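PDB 4XHC: alpha-L-rhamnosidase from Klebsiella oxytoca, which probably hydrolyses terminal alpha-L-rhamnose from glycosides as a two-domain enzyme of glycoside hydrolase family 78. Local coordinates for residues P48-Q53 / C230-F235; H55-V60 / S79-F84; G105-L110 / I165-R170; A120-Q125 / F187-T192. All coordinates share one frame; numbering follows the deposited sequence.

Contact 1. Residues P48-Q53 / C230-F235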
loop_
_atom_site.group_PDB
_atom_site.type_symbol
_atom_site.label_atom_id
_atom_site.label_comp_id
_atom_site.label_asym_id
_atom_site.label_seq_id
_atom_site.Cartn_x
_atom_site.Cartn_y
_atom_site.Cartn_z
ATOM N N PRO A 48 10.553 -22.344 17.730
ATOM C CA PRO A 48 11.273 -21.437 18.617
ATOM C C PRO A 48 10.614 -20.061 18.824
ATOM O O PRO A 48 9.848 -19.576 17.976
ATOM C CB PRO A 48 12.610 -21.263 17.907
ATOM C CG PRO A 48 12.282 -21.398 16.457
ATOM C CD PRO A 48 11.104 -22.330 16.362
ATOM N N ALA A 49 10.921 -19.440 19.961
ATOM C CA ALA A 49 10.529 -18.060 20.217
ATOM C C ALA A 49 11.483 -17.133 19.457
ATOM O O ALA A 49 12.671 -17.436 19.311
ATOM C CB ALA A 49 10.559 -17.766 21.711
ATOM N N LEU A 50 10.947 -16.022 18.960
ATOM C CA LEU A 50 11.742 -15.036 18.248
ATOM C C LEU A 50 12.105 -13.895 19.179
ATOM O O LEU A 50 11.267 -13.418 19.927
ATOM C CB LEU A 50 10.951 -14.483 17.070
ATOM C CG LEU A 50 10.576 -15.476 15.975
ATOM C CD1 LEU A 50 9.606 -14.847 14.980
ATOM C CD2 LEU A 50 11.838 -15.960 15.278
ATOM N N SER A 51 13.357 -13.469 19.152
ATOM C CA SER A 51 13.762 -12.283 19.889
ATOM C C SER A 51 13.633 -11.071 18.973
ATOM O O SER A 51 14.046 -11.112 17.819
ATOM C CB SER A 51 15.199 -12.421 20.400
ATOM O OG SER A 51 16.133 -12.125 19.376
ATOM N N ARG A 52 13.077 -9.993 19.509
ATOM C CA ARG A 52 12.822 -8.762 18.766
ATOM C C ARG A 52 13.693 -7.672 19.393
ATOM O O ARG A 52 13.738 -7.554 20.608
ATOM C CB ARG A 52 11.316 -8.444 18.839
ATOM C CG ARG A 52 10.866 -7.040 18.433
ATOM C CD ARG A 52 9.339 -6.898 18.487
ATOM N NE ARG A 52 8.681 -7.775 17.502
ATOM C CZ ARG A 52 7.934 -7.377 16.461
ATOM N NH1 ARG A 52 7.679 -6.085 16.228
ATOM N NH2 ARG A 52 7.415 -8.295 15.645
ATOM N N GLN A 53 14.403 -6.895 18.577
ATOM C CA GLN A 53 15.348 -5.899 19.098
ATOM C C GLN A 53 15.495 -4.665 18.195
ATOM O O GLN A 53 15.836 -4.792 17.018
ATOM C CB GLN A 53 16.704 -6.562 19.292
ATOM C CG GLN A 53 17.792 -5.625 19.782
ATOM C CD GLN A 53 18.932 -6.358 20.466
ATOM O OE1 GLN A 53 19.151 -7.555 20.249
ATOM N NE2 GLN A 53 19.664 -5.640 21.308
ATOM N N CYS A 230 19.107 -15.780 8.813
ATOM C CA CYS A 230 18.365 -16.874 8.202
ATOM C C CYS A 230 17.648 -17.753 9.242
ATOM O O CYS A 230 16.660 -18.414 8.920
ATOM C CB CYS A 230 19.300 -17.705 7.315
ATOM S SG CYS A 230 19.651 -16.936 5.713
ATOM N N MET A 231 18.140 -17.758 10.481
ATOM C CA MET A 231 17.523 -18.544 11.557
ATOM C C MET A 231 16.312 -17.837 12.159
ATOM O O MET A 231 16.459 -16.884 12.915
ATOM C CB MET A 231 18.543 -18.872 12.652
ATOM C CG MET A 231 19.507 -19.985 12.259
ATOM S SD MET A 231 20.784 -20.302 13.493
ATOM C CE MET A 231 19.797 -21.023 14.805
ATOM N N GLN A 232 15.125 -18.311 11.795
ATOM C CA GLN A 232 13.859 -17.713 12.206
ATOM C C GLN A 232 12.998 -18.828 12.808
ATOM O O GLN A 232 13.493 -19.561 13.664
ATOM C CB GLN A 232 13.189 -17.028 11.009
ATOM C CG GLN A 232 14.023 -15.907 10.384
ATOM C CD GLN A 232 14.087 -14.658 11.243
ATOM O OE1 GLN A 232 13.140 -14.337 11.974
ATOM N NE2 GLN A 232 15.202 -13.937 11.153
ATOM N N GLU A 233 11.736 -18.969 12.389
ATOM C CA GLU A 233 10.897 -20.070 12.889
ATOM C C GLU A 233 11.246 -21.387 12.196
ATOM O O GLU A 233 10.872 -22.470 12.666
ATOM C CB GLU A 233 9.403 -19.732 12.782
ATOM C CG GLU A 233 8.924 -18.892 13.965
ATOM C CD GLU A 233 7.503 -18.369 13.829
ATOM O OE1 GLU A 233 7.199 -17.745 12.791
ATOM O OE2 GLU A 233 6.699 -18.566 14.770
ATOM N N VAL A 234 11.968 -21.271 11.081
ATOM C CA VAL A 234 12.685 -22.387 10.452
ATOM C C VAL A 234 14.035 -21.858 9.972
ATOM O O VAL A 234 14.298 -20.660 10.068
ATOM C CB VAL A 234 11.910 -22.976 9.248
ATOM C CG1 VAL A 234 10.551 -23.497 9.687
ATOM C CG2 VAL A 234 11.752 -21.957 8.124
ATOM N N PHE A 235 14.883 -22.737 9.453
ATOM C CA PHE A 235 16.095 -22.306 8.751
ATOM C C PHE A 235 15.707 -21.789 7.365
ATOM O O PHE A 235 15.600 -22.569 6.421
ATOM C CB PHE A 235 17.078 -23.477 8.582
ATOM C CG PHE A 235 17.795 -23.877 9.838
ATOM C CD1 PHE A 235 18.915 -23.187 10.263
ATOM C CD2 PHE A 235 17.379 -24.972 10.569
ATOM C CE1 PHE A 235 19.598 -23.568 11.403
ATOM C CE2 PHE A 235 18.051 -25.357 11.720
ATOM C CZ PHE A 235 19.165 -24.656 12.135
#
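Pro-48 and Leu-50 lay their carbons against the backbone and amide oxygens of Gln-232 and Glu-233 and against CG of Glu-233, a small example of van der Waals contact between segments whose polar ends bond elsewhere. The pyrrolidine of Pro-48 lies against the loop's backbone, its CG 3.6 Å from the carbonyl O of Gln-232 and its CD 3.7 Å from that of Glu-233. Both oxygens also have outside donors, Ser-201 OG and Arg-269 NE respectively. Leu-50 runs at about a right angle across Gln-232, its CD2 methyl 3.9 Å from OE1. The other branch, CD1, reaches the CG methylene of Glu-233 at 4.2 Å, so the leucine fork straddles the two residues. Gln-232 starts out directed away from segment 48-53; the bend at its second torsion (chi2 -72°) brings the amide back to Leu-50. NE2 of that amide donates to Asn-229 O and Val-199 O, which pins the group in place. Glu-233 instead continues extended beyond CG, and OE2 forms a salt bridge with Arg-47. Within the loop, Gln-232 N bonds to Val-234 O at 3.0 Å. The loop directly follows helix 214-230, with Val-234 and Phe-235 packed on helix 264-276, while segment 48-53 runs into strand 51-55, hydrogen-bonded to strand 187-200; the contact thus lies where the helical glycosidase domain joins the N-terminal beta domain.

Contact 2. Residues H55-V60 / S79-F84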
loop_
_atom_site.group_PDB
_atom_site.type_symbol
_atom_site.label_atom_id
_atom_site.label_comp_id
_atom_site.label_asym_id
_atom_site.label_seq_id
_atom_site.Cartn_x
_atom_site.Cartn_y
_atom_site.Cartn_z
ATOM N N HIS A 55 16.740 -1.128 16.385
ATOM C CA HIS A 55 17.989 -0.546 15.895
ATOM C C HIS A 55 17.731 0.725 15.099
ATOM O O HIS A 55 16.899 0.725 14.194
ATOM C CB HIS A 55 18.717 -1.530 14.989
ATOM C CG HIS A 55 19.476 -2.581 15.727
ATOM N ND1 HIS A 55 19.048 -3.889 15.809
ATOM C CD2 HIS A 55 20.642 -2.521 16.409
ATOM C CE1 HIS A 55 19.920 -4.593 16.505
ATOM N NE2 HIS A 55 20.895 -3.787 16.883
ATOM N N PRO A 56 18.452 1.813 15.416
ATOM C CA PRO A 56 18.332 3.004 14.583
ATOM C C PRO A 56 19.283 2.908 13.393
ATOM O O PRO A 56 20.253 2.154 13.456
ATOM C CB PRO A 56 18.766 4.118 15.528
ATOM C CG PRO A 56 19.792 3.466 16.400
ATOM C CD PRO A 56 19.444 2.002 16.492
ATOM N N PRO A 57 19.018 3.668 12.318
ATOM C CA PRO A 57 19.936 3.718 11.184
ATOM C C PRO A 57 21.115 4.626 11.493
ATOM O O PRO A 57 21.084 5.326 12.500
ATOM C CB PRO A 57 19.079 4.295 10.066
ATOM C CG PRO A 57 18.032 5.089 10.750
ATOM C CD PRO A 57 17.855 4.546 12.131
ATOM N N ILE A 58 22.137 4.624 10.640
ATOM C CA ILE A 58 23.359 5.405 10.913
ATOM C C ILE A 58 23.534 6.671 10.067
ATOM O O ILE A 58 24.250 7.568 10.476
ATOM C CB ILE A 58 24.650 4.550 10.803
ATOM C CG1 ILE A 58 24.952 4.163 9.344
ATOM C CG2 ILE A 58 24.537 3.314 11.687
ATOM C CD1 ILE A 58 26.350 3.610 9.121
ATOM N N ALA A 59 22.906 6.757 8.898
ATOM C CA ALA A 59 23.083 7.942 8.063
ATOM C C ALA A 59 22.049 8.089 6.953
ATOM O O ALA A 59 21.361 7.135 6.580
ATOM C CB ALA A 59 24.481 7.938 7.458
ATOM N N VAL A 60 21.956 9.319 6.446
ATOM C CA VAL A 60 21.297 9.611 5.179
ATOM C C VAL A 60 22.382 9.680 4.115
ATOM O O VAL A 60 23.421 10.299 4.326
ATOM C CB VAL A 60 20.543 10.956 5.233
ATOM C CG1 VAL A 60 19.930 11.289 3.880
ATOM C CG2 VAL A 60 19.471 10.911 6.310
ATOM N N SER A 79 24.110 13.572 5.641
ATOM C CA SER A 79 23.774 14.072 6.969
ATOM C C SER A 79 23.581 12.952 7.984
ATOM O O SER A 79 23.386 11.788 7.620
ATOM C CB SER A 79 22.505 14.949 6.920
ATOM O OG SER A 79 21.310 14.184 6.790
ATOM N N THR A 80 23.624 13.334 9.259
ATOM C CA THR A 80 23.171 12.481 10.349
ATOM C C THR A 80 21.647 12.380 10.285
ATOM O O THR A 80 21.001 13.012 9.451
ATOM C CB THR A 80 23.541 13.068 11.726
ATOM O OG1 THR A 80 22.983 14.384 11.847
ATOM C CG2 THR A 80 25.053 13.130 11.913
ATOM N N LEU A 81 21.074 11.578 11.171
ATOM C CA LEU A 81 19.627 11.486 11.282
ATOM C C LEU A 81 19.025 12.618 12.094
ATOM O O LEU A 81 17.922 13.061 11.798
ATOM C CB LEU A 81 19.246 10.143 11.877
ATOM C CG LEU A 81 19.317 9.089 10.777
ATOM C CD1 LEU A 81 20.081 7.873 11.261
ATOM C CD2 LEU A 81 17.913 8.746 10.290
ATOM N N ALA A 82 19.742 13.091 13.110
ATOM C CA ALA A 82 19.294 14.257 13.877
ATOM C C ALA A 82 19.011 15.463 12.961
ATOM O O ALA A 82 18.065 16.222 13.202
ATOM C CB ALA A 82 20.321 14.618 14.941
ATOM N N ALA A 83 19.827 15.622 11.916
ATOM C CA ALA A 83 19.661 16.696 10.929
ATOM C C ALA A 83 18.515 16.407 9.949
ATOM O O ALA A 83 17.822 17.329 9.498
ATOM C CB ALA A 83 20.961 16.916 10.173
ATOM N N PHE A 84 18.320 15.136 9.614
ATOM C CA PHE A 84 17.184 14.735 8.782
ATOM C C PHE A 84 15.851 14.940 9.508
ATOM O O PHE A 84 14.847 15.264 8.867
ATOM C CB PHE A 84 17.319 13.276 8.314
ATOM C CG PHE A 84 16.103 12.750 7.588
ATOM C CD1 PHE A 84 15.752 13.249 6.340
ATOM C CD2 PHE A 84 15.302 11.769 8.159
ATOM C CE1 PHE A 84 14.625 12.783 5.676
ATOM C CE2 PHE A 84 14.177 11.293 7.499
ATOM C CZ PHE A 84 13.837 11.802 6.258
#
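Val-60 and Ser-79 form an antiparallel hydrogen-bonded pair, Val-60 N donating to Ser-79 O at 3.1 Å and nearly straight (167°), just where segment 79-84 leaves its strand for a short helix. Their side chains share one face of the sheet, and CB of Val-60 lies 3.7 Å from Ser-79 OG. That hydroxyl is turned onward along its own segment, donating to Thr-80 O at 2.9 Å. Val-60 has CG1 anti to the backbone N (chi1 177°), which directs the other methyl, CG2, to Phe-84, whose CB it meets at 3.8 Å; the two side chains cross at about a right angle. A second apolar pair lies further back along segment 55-60, where Leu-81 runs across the ring of Pro-57 and brings Leu-81 CD1 to 3.5 Å from Pro-57 CG, with CD2 beside the same ring carbon. Thr-80 is the N-cap of the short helix, its OG1 accepting a weak bond from Ala-83 N. Ile-58 and Ala-59 both face Asp-98 on the next strand, a classic beta bulge at the start of strand 59-65. Pro-57 also packs on Ile-97 and Phe-99, and Phe-84 reaches both Val-95 and Ile-194, residues of two different sheets. The arrangement is that of a hairpin, 59-65 with 73-79, at the margin of a beta sandwich, with a capped helical turn leading off its second strand and inserting an aromatic residue between the sheets.

Contact 3. Residues G105-L110 / I165-R170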
loop_
_atom_site.group_PDB
_atom_site.type_symbol
_atom_site.label_atom_id
_atom_site.label_comp_id
_atom_site.label_asym_id
_atom_site.label_seq_id
_atom_site.Cartn_x
_atom_site.Cartn_y
_atom_site.Cartn_z
ATOM N N GLY A 105 13.387 -7.610 9.680
ATOM C CA GLY A 105 12.440 -7.179 10.690
ATOM C C GLY A 105 11.373 -6.200 10.257
ATOM O O GLY A 105 11.017 -6.115 9.088
ATOM N N TYR A 106 10.872 -5.448 11.229
ATOM C CA TYR A 106 9.693 -4.630 11.039
ATOM C C TYR A 106 10.043 -3.161 11.199
ATOM O O TYR A 106 10.748 -2.794 12.136
ATOM C CB TYR A 106 8.632 -5.079 12.041
ATOM C CG TYR A 106 8.276 -6.540 11.855
ATOM C CD1 TYR A 106 8.958 -7.547 12.550
ATOM C CD2 TYR A 106 7.287 -6.925 10.944
ATOM C CE1 TYR A 106 8.651 -8.889 12.361
ATOM C CE2 TYR A 106 6.967 -8.265 10.757
ATOM C CZ TYR A 106 7.650 -9.240 11.465
ATOM O OH TYR A 106 7.328 -10.557 11.263
ATOM N N LEU A 107 9.564 -2.334 10.271
ATOM C CA LEU A 107 9.830 -0.887 10.282
ATOM C C LEU A 107 8.850 -0.092 11.175
ATOM O O LEU A 107 7.639 -0.319 11.142
ATOM C CB LEU A 107 9.777 -0.343 8.857
ATOM C CG LEU A 107 10.303 1.079 8.644
ATOM C CD1 LEU A 107 11.812 1.153 8.808
ATOM C CD2 LEU A 107 9.913 1.590 7.264
ATOM N N HIS A 108 9.396 0.831 11.970
ATOM C CA HIS A 108 8.618 1.727 12.833
ATOM C C HIS A 108 9.095 3.140 12.560
ATOM O O HIS A 108 10.296 3.365 12.502
ATOM C CB HIS A 108 8.847 1.359 14.312
ATOM C CG HIS A 108 8.230 2.312 15.300
ATOM N ND1 HIS A 108 8.959 2.921 16.300
ATOM C CD2 HIS A 108 6.954 2.729 15.468
ATOM C CE1 HIS A 108 8.165 3.684 17.028
ATOM N NE2 HIS A 108 6.941 3.584 16.545
ATOM N N PHE A 109 8.177 4.085 12.364
ATOM C CA PHE A 109 8.551 5.510 12.298
ATOM C C PHE A 109 7.440 6.448 12.762
ATOM O O PHE A 109 6.271 6.084 12.774
ATOM C CB PHE A 109 9.031 5.901 10.892
ATOM C CG PHE A 109 7.968 5.822 9.836
ATOM C CD1 PHE A 109 7.035 6.840 9.693
ATOM C CD2 PHE A 109 7.907 4.737 8.978
ATOM C CE1 PHE A 109 6.049 6.769 8.726
ATOM C CE2 PHE A 109 6.927 4.656 8.010
ATOM C CZ PHE A 109 5.993 5.671 7.882
ATOM N N LEU A 110 7.828 7.649 13.173
ATOM C CA LEU A 110 6.884 8.699 13.532
ATOM C C LEU A 110 7.070 9.842 12.563
ATOM O O LEU A 110 8.193 10.148 12.179
ATOM C CB LEU A 110 7.139 9.234 14.950
ATOM C CG LEU A 110 7.116 8.315 16.176
ATOM C CD1 LEU A 110 7.083 9.178 17.434
ATOM C CD2 LEU A 110 5.933 7.363 16.162
ATOM N N ILE A 165 3.607 4.833 12.841
ATOM C CA ILE A 165 3.446 3.733 11.884
ATOM C C ILE A 165 4.323 2.517 12.196
ATOM O O ILE A 165 5.536 2.637 12.328
ATOM C CB ILE A 165 3.755 4.212 10.450
ATOM C CG1 ILE A 165 2.747 5.287 10.012
ATOM C CG2 ILE A 165 3.751 3.039 9.473
ATOM C CD1 ILE A 165 1.287 4.857 10.086
ATOM N N ASP A 166 3.687 1.351 12.310
ATOM C CA ASP A 166 4.379 0.070 12.451
ATOM C C ASP A 166 3.922 -0.814 11.303
ATOM O O ASP A 166 2.813 -1.332 11.323
ATOM C CB ASP A 166 4.022 -0.609 13.776
ATOM C CG ASP A 166 4.676 0.053 14.985
ATOM O OD1 ASP A 166 5.881 -0.183 15.222
ATOM O OD2 ASP A 166 3.980 0.786 15.723
ATOM N N LEU A 167 4.765 -0.978 10.290
ATOM C CA LEU A 167 4.398 -1.770 9.113
ATOM C C LEU A 167 4.310 -3.259 9.443
ATOM O O LEU A 167 5.181 -3.788 10.129
ATOM C CB LEU A 167 5.398 -1.539 7.977
ATOM C CG LEU A 167 5.378 -0.135 7.372
ATOM C CD1 LEU A 167 6.464 0.017 6.319
ATOM C CD2 LEU A 167 4.019 0.168 6.766
ATOM N N PRO A 168 3.263 -3.944 8.945
ATOM C CA PRO A 168 3.034 -5.348 9.329
ATOM C C PRO A 168 3.929 -6.385 8.615
ATOM O O PRO A 168 4.179 -7.449 9.183
ATOM C CB PRO A 168 1.558 -5.569 8.983
ATOM C CG PRO A 168 1.276 -4.599 7.878
ATOM C CD PRO A 168 2.257 -3.464 7.975
ATOM N N ARG A 169 4.404 -6.092 7.403
ATOM C CA ARG A 169 5.237 -7.046 6.665
ATOM C C ARG A 169 6.694 -7.041 7.139
ATOM O O ARG A 169 7.237 -6.006 7.516
ATOM C CB ARG A 169 5.186 -6.771 5.163
ATOM C CG ARG A 169 3.825 -7.023 4.535
ATOM C CD ARG A 169 3.904 -6.931 3.017
ATOM N NE ARG A 169 4.604 -8.082 2.436
ATOM C CZ ARG A 169 5.473 -8.033 1.421
ATOM N NH1 ARG A 169 5.806 -6.878 0.839
ATOM N NH2 ARG A 169 6.026 -9.159 0.989
ATOM N N ARG A 170 7.318 -8.214 7.110
ATOM C CA ARG A 170 8.721 -8.363 7.477
ATOM C C ARG A 170 9.608 -8.084 6.273
ATOM O O ARG A 170 9.466 -8.706 5.244
ATOM C CB ARG A 170 8.980 -9.781 7.986
ATOM C CG ARG A 170 10.292 -9.930 8.738
ATOM C CD ARG A 170 10.656 -11.389 8.920
ATOM N NE ARG A 170 11.128 -11.975 7.680
ATOM C CZ ARG A 170 11.424 -13.257 7.521
ATOM N NH1 ARG A 170 11.283 -14.115 8.533
ATOM N NH2 ARG A 170 11.868 -13.687 6.345
HETATM O O HOH W 1 7.756 -3.532 8.714
#
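Phe-109 and Ile-165 exchange two backbone bonds, Phe-109 N to Ile-165 O at 3.0 Å and Ile-165 N to Phe-109 O at 2.9 Å. Leu-167 N then donates to Leu-107 O at 3.1 Å, but the return bond is replaced by a water: it accepts from Leu-107 N at 2.7 Å and donates to Leu-167 O (2.9 Å) and Arg-169 O (2.8 Å), satisfying three groups where the two segments part. His-108 and Asp-166 lie side by side, imidazole and carboxylate almost coplanar (5°), without bonding to each other. The imidazole has other partners, Glu-164 at NE2 and Glu-195 at ND1, and so much acid probably stabilises a protonated ring. On the reverse face, Ile-165 CB sits over the Phe-109 ring, 3.9 Å from its centroid. Tyr-106 carries Arg-170 CG over one face as a CH-pi contact, while the guanidinium continues to Glu-236 and Pro-239 O. Arg-169 instead pairs with Asp-159 of the second subunit. This is an antiparallel strand pair at the margin of the four-stranded sheet of a beta sandwich, its pairing continued at one end by a bridging water.

Contact 4. Residues A120-Q125 / F187-T192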
loop_
_atom_site.group_PDB
_atom_site.type_symbol
_atom_site.label_atom_id
_atom_site.label_comp_id
_atom_site.label_asym_id
_atom_site.label_seq_id
_atom_site.Cartn_x
_atom_site.Cartn_y
_atom_site.Cartn_z
ATOM N N ALA A 120 -4.759 17.440 3.379
ATOM C CA ALA A 120 -4.890 16.283 2.492
ATOM C C ALA A 120 -4.079 15.104 3.021
ATOM O O ALA A 120 -3.165 15.294 3.796
ATOM C CB ALA A 120 -4.441 16.647 1.085
ATOM N N PRO A 121 -4.397 13.881 2.589
ATOM C CA PRO A 121 -3.546 12.761 2.975
ATOM C C PRO A 121 -2.101 12.941 2.521
ATOM O O PRO A 121 -1.845 13.627 1.532
ATOM C CB PRO A 121 -4.170 11.564 2.235
ATOM C CG PRO A 121 -5.563 11.978 1.935
ATOM C CD PRO A 121 -5.516 13.461 1.732
ATOM N N ALA A 122 -1.169 12.337 3.242
ATOM C CA ALA A 122 0.220 12.323 2.816
ATOM C C ALA A 122 0.523 10.980 2.144
ATOM O O ALA A 122 0.375 9.925 2.768
ATOM C CB ALA A 122 1.134 12.545 4.007
ATOM N N HIS A 123 0.936 11.021 0.881
ATOM C CA HIS A 123 1.188 9.809 0.116
ATOM C C HIS A 123 2.691 9.559 0.030
ATOM O O HIS A 123 3.424 10.342 -0.554
ATOM C CB HIS A 123 0.549 9.942 -1.272
ATOM C CG HIS A 123 0.862 8.821 -2.213
ATOM N ND1 HIS A 123 0.718 8.942 -3.579
ATOM C CD2 HIS A 123 1.313 7.565 -1.992
ATOM C CE1 HIS A 123 1.067 7.809 -4.160
ATOM N NE2 HIS A 123 1.430 6.955 -3.220
ATOM N N LEU A 124 3.139 8.459 0.628
ATOM C CA LEU A 124 4.546 8.093 0.632
ATOM C C LEU A 124 4.756 6.819 -0.142
ATOM O O LEU A 124 3.836 6.035 -0.311
ATOM C CB LEU A 124 5.032 7.825 2.054
ATOM C CG LEU A 124 4.900 8.934 3.079
ATOM C CD1 LEU A 124 5.232 8.378 4.452
ATOM C CD2 LEU A 124 5.809 10.099 2.731
ATOM N N GLN A 125 5.996 6.613 -0.567
ATOM C CA GLN A 125 6.429 5.367 -1.171
ATOM C C GLN A 125 7.741 4.942 -0.541
ATOM O O GLN A 125 8.695 5.723 -0.520
ATOM C CB GLN A 125 6.635 5.564 -2.668
ATOM C CG GLN A 125 7.489 4.500 -3.347
ATOM C CD GLN A 125 6.941 4.113 -4.678
ATOM O OE1 GLN A 125 7.519 4.417 -5.730
ATOM N NE2 GLN A 125 5.798 3.452 -4.650
ATOM N N PHE A 187 1.315 22.425 3.185
ATOM C CA PHE A 187 2.059 21.815 4.298
ATOM C C PHE A 187 3.173 20.871 3.861
ATOM O O PHE A 187 3.214 20.410 2.717
ATOM C CB PHE A 187 1.107 21.115 5.293
ATOM C CG PHE A 187 0.639 19.746 4.857
ATOM C CD1 PHE A 187 -0.509 19.599 4.076
ATOM C CD2 PHE A 187 1.327 18.599 5.257
ATOM C CE1 PHE A 187 -0.950 18.338 3.680
ATOM C CE2 PHE A 187 0.897 17.339 4.858
ATOM C CZ PHE A 187 -0.245 17.207 4.067
ATOM N N ARG A 188 4.072 20.604 4.807
ATOM C CA ARG A 188 5.233 19.753 4.590
ATOM C C ARG A 188 5.282 18.643 5.628
ATOM O O ARG A 188 4.701 18.757 6.702
ATOM C CB ARG A 188 6.507 20.586 4.662
ATOM C CG ARG A 188 6.638 21.578 3.519
ATOM C CD ARG A 188 7.691 22.632 3.803
ATOM N NE ARG A 188 7.419 23.372 5.039
ATOM C CZ ARG A 188 6.499 24.333 5.182
ATOM N NH1 ARG A 188 5.720 24.697 4.169
ATOM N NH2 ARG A 188 6.349 24.934 6.355
ATOM N N LEU A 189 5.993 17.578 5.296
ATOM C CA LEU A 189 6.094 16.409 6.145
ATOM C C LEU A 189 7.468 16.356 6.820
ATOM O O LEU A 189 8.476 16.740 6.230
ATOM C CB LEU A 189 5.862 15.157 5.307
ATOM C CG LEU A 189 5.549 13.904 6.116
ATOM C CD1 LEU A 189 4.198 14.016 6.808
ATOM C CD2 LEU A 189 5.593 12.683 5.223
ATOM N N GLN A 190 7.502 15.852 8.050
ATOM C CA GLN A 190 8.702 15.890 8.883
ATOM C C GLN A 190 8.787 14.618 9.720
ATOM O O GLN A 190 7.929 14.382 10.559
ATOM C CB GLN A 190 8.623 17.124 9.782
ATOM C CG GLN A 190 9.781 17.339 10.736
ATOM C CD GLN A 190 9.707 18.695 11.435
ATOM O OE1 GLN A 190 8.622 19.258 11.664
ATOM N NE2 GLN A 190 10.865 19.225 11.786
ATOM N N PHE A 191 9.815 13.803 9.489
ATOM C CA PHE A 191 10.014 12.567 10.249
ATOM C C PHE A 191 10.760 12.871 11.536
ATOM O O PHE A 191 11.689 13.666 11.529
ATOM C CB PHE A 191 10.810 11.569 9.428
ATOM C CG PHE A 191 10.070 11.060 8.232
ATOM C CD1 PHE A 191 10.066 11.770 7.052
ATOM C CD2 PHE A 191 9.350 9.882 8.300
ATOM C CE1 PHE A 191 9.368 11.308 5.955
ATOM C CE2 PHE A 191 8.654 9.408 7.207
ATOM C CZ PHE A 191 8.663 10.125 6.032
ATOM N N THR A 192 10.345 12.265 12.644
ATOM C CA THR A 192 11.006 12.505 13.937
ATOM C C THR A 192 11.707 11.263 14.500
ATOM O O THR A 192 12.514 11.385 15.418
ATOM C CB THR A 192 10.034 13.072 15.006
ATOM O OG1 THR A 192 9.108 12.061 15.428
ATOM C CG2 THR A 192 9.263 14.278 14.467
#
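Leu-124 and Leu-189 reach toward each other tip to tip, CD2 to CD2 at 3.6 Å, in the core of a beta sandwich. Strand 122-129 belongs to the six-stranded sheet and strand 187-200 to the four-stranded one. The axes of segments 122-125 and 187-192 approach to 9.4 Å with 48° between their directions, so residues meet by interlocking side chains and not by backbone pairing. The relief is uneven. Ala-122 is a low point on its strand, and Leu-189, with CG anti to the backbone N (chi1 -164°), leans over it, placing CD1 4.4 Å from the alanine CB. Leu-124 stands up next to this dip as a bump whose fork divides its two methyls: CD2 meets the leucine opposite, while CD1 approaches CZ of Phe-191 at 4.2 Å. The two large side chains, Leu-124 and Phe-191, come from opposite directions and fill the wider separation there; the phenyl group also packs on Val-178 and Cys-111, and Leu-124 on Val-180. The outward faces are polar: His-123 bonds to Asp-155 and stacks on Trp-157, and Arg-188 forms a salt bridge with Glu-88. Trp-150 of the second subunit packs against Ala-120 and Pro-121. At this end of the core the ring of Phe-187 reaches the backbone of Ala-120, Phe-187 CZ lying 3.5 Å from the carbonyl O of Ala-120.

Overall arrangement
Contact 1 lies at the junction of the two domains, while contacts 2, 3 and 4 belong to the N-terminal beta sandwich. Contacts 1 and 3, with centres about 17 Å apart, touch where Arg-52 NH2 meets Tyr-106 CD1 (3.5 Å) and Gln-232 CG meets Arg-170 NH1 (3.8 Å). Contacts 3 and 4 share strand pairing through a probable hydrogen bond from Thr-192 N to Leu-110 O. Phe-191 ties the interior together, packing on Phe-109 of contact 3 and on Phe-84 of contact 2. Contact 4 lies about 33 Å from contact 1, centre to centre. The segment 230-235 leads towards Asp-237 of the rhamnose pocket, and the Arg-170 side chain is about 13 Å from the bound sugar.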